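Ethyl acetate hydrolase (Pseudomonas veronii, PDB 5EFZ) hydrolyses ethyl acetate to ethanol and acetate, acting as an acetyl esterase in the bacterial degradation of short-chain methyl ketones such as 2-butanone. Local coordinates at residues E26-G31 with E137-E142; L46-H51 with H132-E137. All coordinates share one frame; numbering follows the deposited sequence.

In the fold
Contacts 1 and 2 are two parts of one layer at the edge of the alpha/beta-hydrolase sheet, where helix 124-139 lies against its first two strands. Strand 26-29, outermost in the sheet, carries contact 1; its antiparallel neighbour 45-51 carries contact 2. The centres of the contacts are about 5 Å apart, and contact 2 is nested along the chain within the loop closed by contact 1. Probable backbone hydrogen bonds, Glu26 N to Val48 O and Ile28 N to Leu46 O, both 2.8 Å, join the strands. Ile28 CD1 also packs on Leu134 CD1 at 3.6 Å. Both contacts lie away from the inferred catalytic residues Ser151, Asp305 and His334.

Contact 1: E26-G31 with E137-E142; sequences ELINIG and EYFGIE
Ile28 lies against the ring of Tyr138, joining the edge strand 26-29 of the alpha/beta-hydrolase sheet to the C-terminal end of helix 124-139. Its CD1 sits over one ring face in a CH-pi contact, 3.8 Å from the centroid and 23° off the normal. That methyl is displaced toward the rim and comes closest to Tyr138 CE2, at 3.5 Å. Ile28 CG2 rests over the same face, nearer the opposite rim, 3.9 Å from Tyr138 CD1, and the two side chains cross at about a right angle. With CG of Tyr138 anti to its own backbone nitrogen (chi1 179°), the ring extends toward the strand. Phe139, the next residue, adds a second ring to the cluster: CD2 of Tyr138 stands 3.5 Å above the centre of the Phe139 ring, while Ile28 CD1 approaches Phe139 CZ obliquely at 4.4 Å. Replacing Ile28 with an alanine would probably leave the Tyr138 face without its CH-pi partner and the ring freer to turn. Farther out, Phe139 packs on Val50 and Leu134, and its carbonyl oxygen accepts a hydrogen bond from Lys58 NZ, just before the positive-phi Gly140. Beyond Ile28 the chain makes an Asx turn, in which Gly31 N donates to Asn29 OD1 at 2.8 Å from above the carbonyl plane.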
loop_
_atom_site.group_PDB
_atom_site.type_symbol
_atom_site.label_atom_id
_atom_site.label_comp_id
_atom_site.label_asym_id
_atom_site.label_seq_id
_atom_site.Cartn_x
_atom_site.Cartn_y
_atom_site.Cartn_z
ATOM N N GLU A 26 5.278 -11.086 -34.269
ATOM C CA GLU A 26 6.121 -12.089 -34.910
ATOM C C GLU A 26 7.049 -12.703 -33.873
ATOM O O GLU A 26 7.524 -12.000 -32.977
ATOM C CB GLU A 26 6.940 -11.464 -36.028
ATOM C CG GLU A 26 6.796 -12.177 -37.350
ATOM C CD GLU A 26 7.667 -11.557 -38.423
ATOM O OE1 GLU A 26 7.960 -10.340 -38.310
ATOM O OE2 GLU A 26 8.068 -12.292 -39.360
ATOM N N LEU A 27 7.314 -14.000 -33.986
ATOM C CA LEU A 27 8.275 -14.654 -33.074
ATOM C C LEU A 27 9.618 -14.674 -33.738
ATOM O O LEU A 27 9.781 -15.316 -34.789
ATOM C CB LEU A 27 7.882 -16.093 -32.733
ATOM C CG LEU A 27 6.954 -16.430 -31.587
ATOM C CD1 LEU A 27 7.188 -15.531 -30.381
ATOM C CD2 LEU A 27 5.526 -16.335 -32.079
ATOM N N ILE A 28 10.587 -13.984 -33.155
ATOM C CA ILE A 28 11.912 -13.951 -33.759
ATOM C C ILE A 28 12.922 -14.694 -32.904
ATOM O O ILE A 28 13.108 -14.368 -31.729
ATOM C CB ILE A 28 12.381 -12.506 -33.978
ATOM C CG1 ILE A 28 11.433 -11.820 -34.970
ATOM C CG2 ILE A 28 13.813 -12.516 -34.510
ATOM C CD1 ILE A 28 11.542 -10.328 -34.999
ATOM N N ASN A 29 13.577 -15.682 -33.500
ATOM C CA ASN A 29 14.616 -16.425 -32.801
ATOM C C ASN A 29 15.907 -15.650 -32.840
ATOM O O ASN A 29 16.506 -15.513 -33.883
ATOM C CB ASN A 29 14.815 -17.811 -33.420
ATOM C CG ASN A 29 15.712 -18.721 -32.574
ATOM O OD1 ASN A 29 16.406 -18.274 -31.651
ATOM N ND2 ASN A 29 15.690 -20.003 -32.885
ATOM N N ILE A 30 16.360 -15.145 -31.708
ATOM C CA ILE A 30 17.628 -14.438 -31.732
ATOM C C ILE A 30 18.829 -15.339 -31.391
ATOM O O ILE A 30 19.955 -14.863 -31.287
ATOM C CB ILE A 30 17.610 -13.256 -30.780
ATOM C CG1 ILE A 30 17.296 -13.711 -29.359
ATOM C CG2 ILE A 30 16.602 -12.175 -31.240
ATOM C CD1 ILE A 30 17.987 -12.869 -28.346
ATOM N N GLY A 31 18.590 -16.635 -31.218
ATOM C CA GLY A 31 19.673 -17.581 -30.969
ATOM C C GLY A 31 19.913 -17.767 -29.487
ATOM O O GLY A 31 19.069 -17.394 -28.662
ATOM N N GLU A 137 20.941 -7.250 -35.208
ATOM C CA GLU A 137 21.139 -8.406 -36.064
ATOM C C GLU A 137 19.929 -8.737 -36.928
ATOM O O GLU A 137 20.086 -9.218 -38.033
ATOM C CB GLU A 137 21.514 -9.631 -35.227
ATOM C CG GLU A 137 22.785 -9.424 -34.417
ATOM C CD GLU A 137 23.925 -8.878 -35.266
ATOM O OE1 GLU A 137 24.425 -9.629 -36.131
ATOM O OE2 GLU A 137 24.316 -7.700 -35.078
ATOM N N TYR A 138 18.728 -8.475 -36.448
ATOM C CA TYR A 138 17.532 -8.790 -37.238
ATOM C C TYR A 138 17.042 -7.582 -38.014
ATOM O O TYR A 138 16.785 -7.680 -39.204
ATOM C CB TYR A 138 16.407 -9.351 -36.343
ATOM C CG TYR A 138 15.142 -9.673 -37.126
ATOM C CD1 TYR A 138 15.008 -10.880 -37.822
ATOM C CD2 TYR A 138 14.099 -8.756 -37.203
ATOM C CE1 TYR A 138 13.858 -11.165 -38.555
ATOM C CE2 TYR A 138 12.953 -9.030 -37.930
ATOM C CZ TYR A 138 12.835 -10.233 -38.601
ATOM O OH TYR A 138 11.686 -10.491 -39.314
ATOM N N PHE A 139 16.956 -6.420 -37.372
ATOM C CA PHE A 139 16.456 -5.241 -38.074
ATOM C C PHE A 139 17.546 -4.370 -38.724
ATOM O O PHE A 139 17.231 -3.539 -39.581
ATOM C CB PHE A 139 15.655 -4.357 -37.119
ATOM C CG PHE A 139 14.343 -4.940 -36.676
ATOM C CD1 PHE A 139 13.244 -4.935 -37.513
ATOM C CD2 PHE A 139 14.210 -5.465 -35.399
ATOM C CE1 PHE A 139 12.034 -5.461 -37.104
ATOM C CE2 PHE A 139 12.999 -5.998 -34.967
ATOM C CZ PHE A 139 11.907 -6.012 -35.819
ATOM N N GLY A 140 18.808 -4.519 -38.309
ATOM C CA GLY A 140 19.880 -3.702 -38.866
ATOM C C GLY A 140 19.853 -2.290 -38.301
ATOM O O GLY A 140 20.418 -1.344 -38.869
ATOM N N ILE A 141 19.214 -2.146 -37.152
ATOM C CA ILE A 141 19.099 -0.842 -36.484
ATOM C C ILE A 141 20.324 -0.610 -35.586
ATOM O O ILE A 141 20.720 -1.501 -34.825
ATOM C CB ILE A 141 17.792 -0.775 -35.672
ATOM C CG1 ILE A 141 16.594 -0.751 -36.625
ATOM C CG2 ILE A 141 17.762 0.444 -34.719
ATOM C CD1 ILE A 141 15.260 -1.033 -35.901
ATOM N N GLU A 142 20.922 0.578 -35.671
ATOM C CA GLU A 142 22.155 0.837 -34.947
ATOM C C GLU A 142 22.047 1.968 -33.910
ATOM O O GLU A 142 23.029 2.299 -33.260
ATOM C CB GLU A 142 23.283 1.151 -35.936
ATOM C CG GLU A 142 23.558 0.040 -36.958
ATOM C CD GLU A 142 24.147 -1.226 -36.324
ATOM O OE1 GLU A 142 24.508 -1.210 -35.117
ATOM O OE2 GLU A 142 24.275 -2.236 -37.042
#

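Contact 2: L46-H51 with H132-E137; sequences LAVAVH and HTLLTE
Strand 46-51 and helix segment 132-137 come closest in backbone at Leu46 and Leu134, whose CA atoms are 8.2 Å apart, a spacing bridged entirely by apolar side chains. Leu134 is the one helix residue in the contact, and it meets two strand residues whose side chains emerge on the same side of the sheet. With Leu134 CG anti to the backbone nitrogen (chi1 172°), the branch point is brought up to the strand, and the methyls meet Val48. The two side chains approach tip to tip, with Val48 CG2 3.6 Å from Leu134 CD2 and farther, 4.2 Å, from Leu134 CD1. Leu46 approaches nearer the root of the same side chain, its CD1 lying 4.0 Å from Leu134 CB and 4.2 Å from Leu134 CD2. All three residues are buried, and Leu134 packs on alternate residues of the strand. This is the helix-on-sheet layering of the alpha/beta-hydrolase fold, continued by neighbouring elements: Leu134 also touches Val96 of strand 92-96, Val48 packs on Ile94 of that strand, and Leu46 reaches Ala130, one turn earlier in helix 124-139.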
loop_
_atom_site.group_PDB
_atom_site.type_symbol
_atom_site.label_atom_id
_atom_site.label_comp_id
_atom_site.label_asym_id
_atom_site.label_seq_id
_atom_site.Cartn_x
_atom_site.Cartn_y
_atom_site.Cartn_z
ATOM N N LEU A 46 11.796 -13.968 -29.168
ATOM C CA LEU A 46 11.185 -12.731 -28.741
ATOM C C LEU A 46 9.952 -12.481 -29.589
ATOM O O LEU A 46 10.027 -12.533 -30.827
ATOM C CB LEU A 46 12.167 -11.553 -28.885
ATOM C CG LEU A 46 13.420 -11.596 -28.019
ATOM C CD1 LEU A 46 14.284 -10.343 -28.348
ATOM C CD2 LEU A 46 13.050 -11.654 -26.503
ATOM N N ALA A 47 8.831 -12.228 -28.916
ATOM C CA ALA A 47 7.591 -11.807 -29.567
ATOM C C ALA A 47 7.627 -10.297 -29.789
ATOM O O ALA A 47 7.739 -9.521 -28.823
ATOM C CB ALA A 47 6.371 -12.194 -28.731
ATOM N N VAL A 48 7.539 -9.900 -31.053
ATOM C CA VAL A 48 7.773 -8.514 -31.456
ATOM C C VAL A 48 6.609 -8.004 -32.303
ATOM O O VAL A 48 6.176 -8.658 -33.254
ATOM C CB VAL A 48 9.086 -8.367 -32.294
ATOM C CG1 VAL A 48 9.354 -6.886 -32.627
ATOM C CG2 VAL A 48 10.284 -8.994 -31.585
ATOM N N ALA A 49 6.131 -6.807 -31.999
ATOM C CA ALA A 49 5.092 -6.187 -32.820
ATOM C C ALA A 49 5.696 -4.909 -33.363
ATOM O O ALA A 49 6.309 -4.169 -32.615
ATOM C CB ALA A 49 3.810 -5.904 -31.986
ATOM N N VAL A 50 5.588 -4.695 -34.668
ATOM C CA VAL A 50 6.155 -3.506 -35.286
ATOM C C VAL A 50 5.047 -2.639 -35.826
ATOM O O VAL A 50 4.190 -3.133 -36.550
ATOM C CB VAL A 50 7.117 -3.887 -36.428
ATOM C CG1 VAL A 50 7.729 -2.628 -37.086
ATOM C CG2 VAL A 50 8.180 -4.877 -35.883
ATOM N N HIS A 51 5.072 -1.347 -35.499
ATOM C CA HIS A 51 4.085 -0.421 -36.027
ATOM C C HIS A 51 4.783 0.722 -36.703
ATOM O O HIS A 51 5.468 1.478 -36.033
ATOM C CB HIS A 51 3.192 0.104 -34.908
ATOM C CG HIS A 51 2.522 -0.978 -34.128
ATOM N ND1 HIS A 51 1.429 -1.664 -34.606
ATOM C CD2 HIS A 51 2.819 -1.521 -32.923
ATOM C CE1 HIS A 51 1.068 -2.578 -33.718
ATOM N NE2 HIS A 51 1.889 -2.502 -32.686
ATOM N N HIS A 132 18.808 -5.782 -27.775
ATOM C CA HIS A 132 19.901 -5.208 -28.547
ATOM C C HIS A 132 20.303 -6.145 -29.693
ATOM O O HIS A 132 20.595 -5.689 -30.815
ATOM C CB HIS A 132 21.083 -4.914 -27.636
ATOM C CG HIS A 132 22.270 -4.350 -28.360
ATOM N ND1 HIS A 132 23.327 -5.129 -28.767
ATOM C CD2 HIS A 132 22.575 -3.083 -28.730
ATOM C CE1 HIS A 132 24.226 -4.376 -29.378
ATOM N NE2 HIS A 132 23.794 -3.128 -29.371
ATOM N N THR A 133 20.317 -7.447 -29.434
ATOM C CA THR A 133 20.672 -8.408 -30.490
ATOM C C THR A 133 19.603 -8.399 -31.575
ATOM O O THR A 133 19.904 -8.438 -32.764
ATOM C CB THR A 133 20.834 -9.847 -29.926
ATOM O OG1 THR A 133 22.001 -9.870 -29.103
ATOM C CG2 THR A 133 20.997 -10.869 -31.072
ATOM N N LEU A 134 18.346 -8.329 -31.141
ATOM C CA LEU A 134 17.222 -8.258 -32.061
ATOM C C LEU A 134 17.359 -7.050 -32.987
ATOM O O LEU A 134 17.249 -7.160 -34.212
ATOM C CB LEU A 134 15.914 -8.160 -31.265
ATOM C CG LEU A 134 14.667 -7.894 -32.116
ATOM C CD1 LEU A 134 14.262 -9.127 -32.900
ATOM C CD2 LEU A 134 13.531 -7.398 -31.204
ATOM N N LEU A 135 17.606 -5.891 -32.394
ATOM C CA LEU A 135 17.637 -4.657 -33.193
ATOM C C LEU A 135 18.798 -4.645 -34.174
ATOM O O LEU A 135 18.622 -4.321 -35.346
ATOM C CB LEU A 135 17.702 -3.437 -32.267
ATOM C CG LEU A 135 16.412 -3.205 -31.449
ATOM C CD1 LEU A 135 16.686 -2.180 -30.345
ATOM C CD2 LEU A 135 15.261 -2.716 -32.335
ATOM N N THR A 136 19.992 -4.994 -33.717
ATOM C CA THR A 136 21.153 -4.890 -34.619
ATOM C C THR A 136 21.204 -6.016 -35.642
ATOM O O THR A 136 21.476 -5.779 -36.807
ATOM C CB THR A 136 22.468 -4.882 -33.837
ATOM O OG1 THR A 136 22.526 -6.051 -33.008
ATOM C CG2 THR A 136 22.549 -3.619 -32.957
ATOM N N GLU A 137 20.941 -7.250 -35.208
ATOM C CA GLU A 137 21.139 -8.406 -36.064
ATOM C C GLU A 137 19.929 -8.737 -36.928
ATOM O O GLU A 137 20.086 -9.218 -38.033
ATOM C CB GLU A 137 21.514 -9.631 -35.227
ATOM C CG GLU A 137 22.785 -9.424 -34.417
ATOM C CD GLU A 137 23.925 -8.878 -35.266
ATOM O OE1 GLU A 137 24.425 -9.629 -36.131
ATOM O OE2 GLU A 137 24.316 -7.700 -35.078
#